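Local coordinates for protein putative metal-dependent hydrolase (Parabacteroides distasonis ATCC 8503, PDB 3KL7) that binds two zinc ions in a metallo-beta-lactamase-type fold and is probably a metal-dependent hydrolase of still undefined substrate, at residues Y186-V190 with S191-K195; Y208-D212 with T213-E217. One frame throughout, in Å; residues are numbered along the deposited sequence.

Interaction 1: residues Y186-V190 with S191-K195; sequences YTMTV and SQAAK
Thr189 and Gln192 exchange side-chain-to-backbone hydrogen bonds where the loop after strand 177-181 turns into helix 190-200. Thr189 OG1, placed between its own backbone N and carbonyl carbon (chi1 67°), faces the first turn and accepts from Gln192 N at 3.2 Å. In return, Gln192 folds back over the helix start, its chain extended beyond CG, and its OE1 accepts a hydrogen bond from Thr189 N at 3.0 Å. That donor lies in the carbonyl plane on a lone pair of the amide, with a nearly straight N-H...O angle of 162°. The same oxygen comes to 3.2 Å from Met188 CA, so it sits close against the backbone just before the cap. The other end of the amide is fixed as well, because Gln192 NE2 is hydrogen-bonded to Glu164.

Backbone bonds continue the helix from the cap: Ala193 N donates to Thr189 O, and Ala194 N to Val190 O, each at 3.0 Å.

Apolar contact comes mainly from the selenomethionine Met188. Its CG runs beside Gln192 CB, and the bend at chi3 lays SE against the helix backbone, 3.7 Å from Ala193 CA. Met188 also touches Leu180 and Pro181 of strand 177-181, which joins the helix start to the sheet. Val190 points away overall, although its CB still touches Ser191 N, and its side chain packs on Ala221 of helix 217-221.

Together, the reciprocal bonds of Thr189 and Gln192 make a classical capping box, with Thr189 as N-cap, at the start of a helix that packs outside the beta sandwich of the metallo-beta-lactamase fold.

Interaction 2: residues Y208-D212 with T213-E217; sequences YHYGD and TKIGE. With ZN (zinc ion), chain D.
With chi1 65°, Tyr210 holds its CG between its own backbone N and carbonyl carbon, and the ring is thereby presented to Ile215, whose CG1 lies anti to the backbone N (chi1 -156°). The two side chains cross at about a right angle. Ile215 CB stands over one face of the ring in a CH-pi contact, 4.0 Å from the ring centroid and offset toward the rim near CD1. Around it the isoleucine branches spread across the ring: CG2 reaches CE1 and CZ of Tyr210, whereas CG1 lies nearer CG. The phenol oxygen is tied elsewhere, to the carbonyl of Arg232.

Between these two residues the chain reverses in a type II' beta turn from Tyr210 to Thr213, with Gly211 taking the positive phi at its first corner. The turn is closed by Thr213 N donating to Tyr210 O at 2.9 Å. Thr213 OG1 lies 2.8 Å from the same carbonyl oxygen, but Val182 O is a second acceptor within reach of its one proton, so which of the two receives it is not settled.

Water 1 bridges the turn to the chain beyond it, donating to Gly211 O and to Thr213 O. Water 2 donates to Asp212 O and is held weakly by Lys214 NZ.

One residue before the turn, His209 has its ring directed to the zinc ion, which NE2 binds at 2.2 Å. Water 3 occupies another coordination position at 2.1 Å; Asp77, His78 and Asp162 complete the protein ligands of this metal.

Both interactions follow neighbouring parallel strands, 177-181 and 204-208, of one sheet: interaction 1 where a loop enters helix 190-200, interaction 2 in the loop before helix 217-221. Their centres are about 10 Å apart, and the two meet directly. Val190 of the capped helix start bridges them, its CG2 3.8 Å from Thr213 CG2 and its CG1 3.8 Å from Glu217 CG. Nearer the metals, Thr187 CG2 packs 3.9 Å from His209 CE1, beside the zinc-binding imidazole, and the side chain of Thr187 also touches Asp162, which binds both zinc ions. Asn183 accepts from Thr187 OG1 and, weakly, from His209 ND1, giving the two loops a shared second-shell partner.

Interaction 1: residues Y186-V190 with S191-K195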
loop_
_atom_site.group_PDB
_atom_site.type_symbol
_atom_site.label_atom_id
_atom_site.label_comp_id
_atom_site.label_asym_id
_atom_site.label_seq_id
_atom_site.Cartn_x
_atom_site.Cartn_y
_atom_site.Cartn_z
ATOM N N TYR A 186 11.238 -3.521 -11.275
ATOM C CA TYR A 186 10.797 -4.155 -10.037
ATOM C C TYR A 186 9.285 -4.461 -9.987
ATOM O O TYR A 186 8.886 -5.489 -9.481
ATOM C CB TYR A 186 11.203 -3.274 -8.844
ATOM C CG TYR A 186 12.663 -2.903 -8.872
ATOM C CD1 TYR A 186 13.644 -3.864 -8.663
ATOM C CD2 TYR A 186 13.067 -1.609 -9.150
ATOM C CE1 TYR A 186 14.996 -3.537 -8.710
ATOM C CE2 TYR A 186 14.439 -1.269 -9.198
ATOM C CZ TYR A 186 15.377 -2.237 -8.978
ATOM O OH TYR A 186 16.712 -1.927 -9.016
ATOM N N THR A 187 8.459 -3.555 -10.513
ATOM C CA THR A 187 7.025 -3.743 -10.478
ATOM C C THR A 187 6.425 -3.566 -11.889
ATOM O O THR A 187 6.857 -4.254 -12.821
ATOM C CB THR A 187 6.352 -2.852 -9.394
ATOM O OG1 THR A 187 6.490 -1.466 -9.728
ATOM C CG2 THR A 187 6.985 -3.108 -8.034
HETATM N N MSE A 188 5.467 -2.658 -12.060
HETATM C CA MSE A 188 4.670 -2.614 -13.302
HETATM C C MSE A 188 5.036 -1.476 -14.288
HETATM O O MSE A 188 5.439 -0.352 -13.876
HETATM C CB MSE A 188 3.162 -2.524 -12.960
HETATM C CG MSE A 188 2.562 -3.854 -12.531
HETATM SE SE MSE A 188 0.650 -3.831 -12.221
HETATM C CE MSE A 188 0.715 -3.045 -10.461
ATOM N N THR A 189 4.880 -1.770 -15.585
ATOM C CA THR A 189 4.901 -0.735 -16.623
ATOM C C THR A 189 3.532 -0.094 -16.659
ATOM O O THR A 189 2.599 -0.556 -15.980
ATOM C CB THR A 189 5.168 -1.309 -18.016
ATOM O OG1 THR A 189 4.051 -2.129 -18.405
ATOM C CG2 THR A 189 6.492 -2.136 -18.043
ATOM N N VAL A 190 3.392 0.966 -17.446
ATOM C CA VAL A 190 2.126 1.703 -17.497
ATOM C C VAL A 190 1.025 0.807 -18.035
ATOM O O VAL A 190 -0.083 0.789 -17.497
ATOM C CB VAL A 190 2.263 2.987 -18.335
ATOM C CG1 VAL A 190 0.895 3.570 -18.668
ATOM C CG2 VAL A 190 3.154 4.018 -17.583
ATOM N N SER A 191 1.337 0.039 -19.072
ATOM C CA SER A 191 0.364 -0.872 -19.668
ATOM C C SER A 191 -0.065 -1.964 -18.711
ATOM O O SER A 191 -1.238 -2.313 -18.665
ATOM C CB SER A 191 0.893 -1.472 -20.948
ATOM O OG SER A 191 0.839 -0.517 -21.989
ATOM N N GLN A 192 0.886 -2.494 -17.939
ATOM C CA GLN A 192 0.585 -3.529 -16.944
ATOM C C GLN A 192 -0.322 -3.005 -15.876
ATOM O O GLN A 192 -1.268 -3.666 -15.503
ATOM C CB GLN A 192 1.847 -4.029 -16.286
ATOM C CG GLN A 192 2.486 -5.170 -16.959
ATOM C CD GLN A 192 3.764 -5.560 -16.262
ATOM O OE1 GLN A 192 4.465 -4.714 -15.761
ATOM N NE2 GLN A 192 4.062 -6.848 -16.229
ATOM N N ALA A 193 -0.001 -1.812 -15.362
ATOM C CA ALA A 193 -0.821 -1.142 -14.371
ATOM C C ALA A 193 -2.252 -0.924 -14.880
ATOM O O ALA A 193 -3.221 -1.146 -14.146
ATOM C CB ALA A 193 -0.200 0.181 -13.997
ATOM N N ALA A 194 -2.381 -0.489 -16.129
ATOM C CA ALA A 194 -3.704 -0.273 -16.729
ATOM C C ALA A 194 -4.489 -1.599 -16.794
ATOM O O ALA A 194 -5.664 -1.651 -16.443
ATOM C CB ALA A 194 -3.573 0.352 -18.132
ATOM N N LYS A 195 -3.814 -2.656 -17.240
ATOM C CA LYS A 195 -4.386 -3.987 -17.281
ATOM C C LYS A 195 -4.780 -4.441 -15.857
ATOM O O LYS A 195 -5.875 -4.943 -15.645
ATOM C CB LYS A 195 -3.388 -4.955 -17.936
ATOM C CG LYS A 195 -3.810 -6.406 -17.922
ATOM C CD LYS A 195 -2.989 -7.264 -18.946
ATOM C CE LYS A 195 -3.244 -8.809 -18.727
ATOM N NZ LYS A 195 -2.920 -9.276 -17.290
#

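Interaction 2: residues Y208-D212 with T213-E217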
loop_
_atom_site.group_PDB
_atom_site.type_symbol
_atom_site.label_atom_id
_atom_site.label_comp_id
_atom_site.label_asym_id
_atom_site.label_seq_id
_atom_site.Cartn_x
_atom_site.Cartn_y
_atom_site.Cartn_z
ATOM N N TYR A 208 1.592 4.541 -7.444
ATOM C CA TYR A 208 2.640 4.859 -6.507
ATOM C C TYR A 208 3.882 4.008 -6.744
ATOM O O TYR A 208 3.915 3.172 -7.676
ATOM C CB TYR A 208 2.103 4.807 -5.056
ATOM C CG TYR A 208 2.093 3.451 -4.330
ATOM C CD1 TYR A 208 2.023 2.234 -5.023
ATOM C CD2 TYR A 208 2.094 3.410 -2.953
ATOM C CE1 TYR A 208 2.005 1.035 -4.355
ATOM C CE2 TYR A 208 2.071 2.216 -2.268
ATOM C CZ TYR A 208 2.028 1.027 -2.964
ATOM O OH TYR A 208 2.010 -0.173 -2.260
ATOM N N HIS A 209 4.925 4.247 -5.961
ATOM C CA HIS A 209 6.156 3.491 -6.115
ATOM C C HIS A 209 6.560 3.542 -7.607
ATOM O O HIS A 209 6.950 2.520 -8.187
ATOM C CB HIS A 209 5.905 2.014 -5.645
ATOM C CG HIS A 209 7.152 1.178 -5.477
ATOM N ND1 HIS A 209 7.707 0.451 -6.508
ATOM C CD2 HIS A 209 7.907 0.906 -4.381
ATOM C CE1 HIS A 209 8.770 -0.207 -6.063
ATOM N NE2 HIS A 209 8.914 0.052 -4.779
ATOM N N TYR A 210 6.485 4.741 -8.222
ATOM C CA TYR A 210 6.689 4.838 -9.693
ATOM C C TYR A 210 8.016 5.406 -10.187
ATOM O O TYR A 210 8.216 5.554 -11.396
ATOM C CB TYR A 210 5.488 5.497 -10.408
ATOM C CG TYR A 210 5.194 6.978 -10.086
ATOM C CD1 TYR A 210 5.840 7.994 -10.759
ATOM C CD2 TYR A 210 4.227 7.325 -9.175
ATOM C CE1 TYR A 210 5.558 9.311 -10.509
ATOM C CE2 TYR A 210 3.941 8.644 -8.907
ATOM C CZ TYR A 210 4.606 9.633 -9.581
ATOM O OH TYR A 210 4.317 10.962 -9.330
ATOM N N GLY A 211 8.923 5.692 -9.272
ATOM C CA GLY A 211 10.273 6.165 -9.639
ATOM C C GLY A 211 10.276 7.234 -10.714
ATOM O O GLY A 211 9.568 8.221 -10.611
ATOM N N ASP A 212 11.086 7.021 -11.763
ATOM C CA ASP A 212 11.185 7.978 -12.884
ATOM C C ASP A 212 10.160 7.724 -14.005
ATOM O O ASP A 212 10.243 8.335 -15.053
ATOM C CB ASP A 212 12.587 7.931 -13.499
ATOM C CG ASP A 212 13.660 8.169 -12.509
ATOM O OD1 ASP A 212 13.566 9.178 -11.747
ATOM O OD2 ASP A 212 14.625 7.363 -12.495
ATOM N N THR A 213 9.220 6.814 -13.795
ATOM C CA THR A 213 8.185 6.560 -14.797
ATOM C C THR A 213 7.447 7.843 -15.101
ATOM O O THR A 213 7.100 8.601 -14.190
ATOM C CB THR A 213 7.105 5.504 -14.317
ATOM O OG1 THR A 213 7.746 4.320 -13.837
ATOM C CG2 THR A 213 6.151 5.142 -15.465
ATOM N N LYS A 214 7.207 8.080 -16.391
ATOM C CA LYS A 214 6.365 9.169 -16.839
ATOM C C LYS A 214 4.911 8.753 -16.656
ATOM O O LYS A 214 4.246 8.230 -17.579
ATOM C CB LYS A 214 6.694 9.507 -18.262
ATOM C CG LYS A 214 8.069 10.144 -18.359
ATOM C CD LYS A 214 8.526 10.385 -19.777
ATOM C CE LYS A 214 9.974 10.822 -19.797
ATOM N NZ LYS A 214 10.241 11.840 -18.727
ATOM N N ILE A 215 4.425 8.977 -15.444
ATOM C CA ILE A 215 3.232 8.315 -14.968
ATOM C C ILE A 215 1.948 8.886 -15.604
ATOM O O ILE A 215 0.915 8.199 -15.665
ATOM C CB ILE A 215 3.169 8.371 -13.419
ATOM C CG1 ILE A 215 2.301 7.226 -12.867
ATOM C CG2 ILE A 215 2.671 9.777 -12.940
ATOM C CD1 ILE A 215 2.673 5.827 -13.395
ATOM N N GLY A 216 2.025 10.120 -16.100
ATOM C CA GLY A 216 0.893 10.758 -16.767
ATOM C C GLY A 216 0.238 9.881 -17.826
ATOM O O GLY A 216 -0.950 10.002 -18.091
ATOM N N GLU A 217 1.017 8.996 -18.433
ATOM C CA GLU A 217 0.507 8.126 -19.489
ATOM C C GLU A 217 -0.563 7.124 -18.953
ATOM O O GLU A 217 -1.376 6.609 -19.721
ATOM C CB GLU A 217 1.686 7.386 -20.171
ATOM C CG GLU A 217 1.297 6.332 -21.269
ATOM C CD GLU A 217 1.061 6.935 -22.680
ATOM O OE1 GLU A 217 1.291 8.184 -22.878
ATOM O OE2 GLU A 217 0.645 6.136 -23.597
HETATM ZN ZN ZN D . 9.905 -1.511 -3.659
HETATM O O HOH W 1 8.663 9.832 -12.355
HETATM O O HOH W 2 11.515 9.019 -17.243
HETATM O O HOH W 3 11.302 -2.870 -2.957
#